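Long-range contact in glucokinase (Enterococcus faecalis, PDB 2QM1), which probably phosphorylates glucose with ATP and is a zinc- and magnesium-binding member of the ROK family: residues Pro135-Ile140 with Ser265-Gly270. Sequence-based numbering, arbitrary orientation.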
# COMPACT_ATOMS: atom_id res chain seq x y z
N PRO B 135 1.34 12.23 7.56
CA PRO B 135 0.19 11.54 6.94
C PRO B 135 0.50 10.20 6.32
O PRO B 135 -0.42 9.49 5.99
CB PRO B 135 -0.24 12.48 5.80
CG PRO B 135 0.44 13.84 6.11
CD PRO B 135 1.63 13.54 6.95
N ASP B 136 1.78 9.91 6.08
CA ASP B 136 2.15 8.68 5.43
C ASP B 136 3.28 8.01 6.20
O ASP B 136 4.44 8.42 6.10
CB ASP B 136 2.50 8.92 3.93
CG ASP B 136 1.34 9.59 3.18
OD1 ASP B 136 0.41 8.90 2.73
OD2 ASP B 136 1.35 10.84 3.08
N VAL B 137 2.92 6.98 6.97
CA VAL B 137 3.88 6.24 7.84
C VAL B 137 3.56 4.75 7.79
O VAL B 137 2.40 4.35 7.96
CB VAL B 137 3.86 6.69 9.33
CG1 VAL B 137 4.92 5.93 10.16
CG2 VAL B 137 4.12 8.17 9.46
N ILE B 138 4.59 3.94 7.57
CA ILE B 138 4.43 2.47 7.70
C ILE B 138 5.16 1.95 8.94
O ILE B 138 6.34 2.27 9.17
CB ILE B 138 4.88 1.76 6.44
CG1 ILE B 138 4.02 2.25 5.25
CG2 ILE B 138 4.76 0.28 6.57
CD1 ILE B 138 4.54 1.83 3.82
N PHE B 139 4.41 1.24 9.78
CA PHE B 139 4.98 0.55 10.94
C PHE B 139 5.13 -0.95 10.64
O PHE B 139 4.17 -1.60 10.20
CB PHE B 139 4.13 0.77 12.21
CG PHE B 139 4.71 0.14 13.45
CD1 PHE B 139 5.96 0.54 13.94
CD2 PHE B 139 4.01 -0.83 14.14
CE1 PHE B 139 6.51 -0.02 15.06
CE2 PHE B 139 4.57 -1.42 15.30
CZ PHE B 139 5.83 -1.01 15.75
N ILE B 140 6.34 -1.47 10.87
CA ILE B 140 6.61 -2.90 10.85
C ILE B 140 7.19 -3.39 12.20
O ILE B 140 8.23 -2.90 12.67
CB ILE B 140 7.53 -3.29 9.66
CG1 ILE B 140 8.04 -4.71 9.82
CG2 ILE B 140 8.76 -2.40 9.60
CD1 ILE B 140 7.00 -5.74 9.79
N SER B 265 8.08 7.78 6.26
CA SER B 265 8.97 6.81 6.88
C SER B 265 8.36 5.40 7.01
O SER B 265 7.14 5.24 7.06
CB SER B 265 9.43 7.32 8.26
OG SER B 265 8.38 7.28 9.20
N VAL B 266 9.25 4.42 7.01
CA VAL B 266 9.01 3.04 7.50
C VAL B 266 9.67 2.93 8.87
O VAL B 266 10.88 3.10 9.02
CB VAL B 266 9.58 2.03 6.48
CG1 VAL B 266 9.49 0.54 6.96
CG2 VAL B 266 8.86 2.22 5.10
N VAL B 267 8.85 2.69 9.89
CA VAL B 267 9.34 2.56 11.28
C VAL B 267 9.44 1.09 11.67
O VAL B 267 8.45 0.36 11.59
CB VAL B 267 8.41 3.32 12.27
CG1 VAL B 267 8.93 3.21 13.72
CG2 VAL B 267 8.27 4.80 11.82
N ILE B 268 10.63 0.64 12.08
CA ILE B 268 10.84 -0.72 12.54
C ILE B 268 10.77 -0.85 14.07
O ILE B 268 11.55 -0.24 14.80
CB ILE B 268 12.17 -1.32 12.04
CG1 ILE B 268 12.36 -1.18 10.51
CG2 ILE B 268 12.31 -2.79 12.46
CD1 ILE B 268 13.86 -1.02 10.14
N GLY B 269 9.86 -1.69 14.57
CA GLY B 269 9.67 -1.81 16.01
C GLY B 269 9.68 -3.29 16.40
O GLY B 269 9.93 -4.14 15.56
N GLY B 270 9.35 -3.57 17.67
CA GLY B 270 9.26 -4.92 18.16
C GLY B 270 10.59 -5.27 18.78
O GLY B 270 11.50 -4.46 18.74
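The backbone N and O of Ile138 and Ile140 bond to Ser265, Val267 and Gly269 through four hydrogen bonds, which identify two parallel neighbouring strands. Ile138 N donates to Ser265 O (2.9 Å) and Ile140 N to Val267 O (2.9 Å), while Ile138 O accepts from Val267 N and Ile140 O from Gly269 N (2.8 Å). All four bonds are nearly straight, with N-H...O angles of at least 169°, and the strand axes diverge by 20°.

On the face carrying Phe139, the ring is set by a CG anti to the backbone N (chi1 -177°), which carries it over toward the end of strand 265-269. Val267 CG1 sits in the ring plane at its edge, 4.0 Å from Phe139 CD1, and Phe139 CE1 comes within 3.8 Å of Gly269 CA. Val267 CG2 meets Val137 CG1 at 3.9 Å. On the other face, Ile140 and Ile268 run side by side in the same direction, and Ile140 CG2, between its own N and carbonyl carbon, touches Ile268 CG1 (3.9 Å) and Val266 CG1 (4.0 Å).

Helix 117-128 covers the Phe139 face through Ala121, Ala122 and Glu125, whereas helix 237-261 packs on Ile138 and Val266. Strand 146-152 pairs antiparallel with strand 137-142 along the edge away from strand 265-269, and strand 300-303 continues the parallel run beyond strand 265-269. The result is a five-stranded mixed sheet of order 3-2-1-4-5, helices on both faces: the RNase H-like fold, as in each lobe of the actin-like ATPases to which ROK proteins belong.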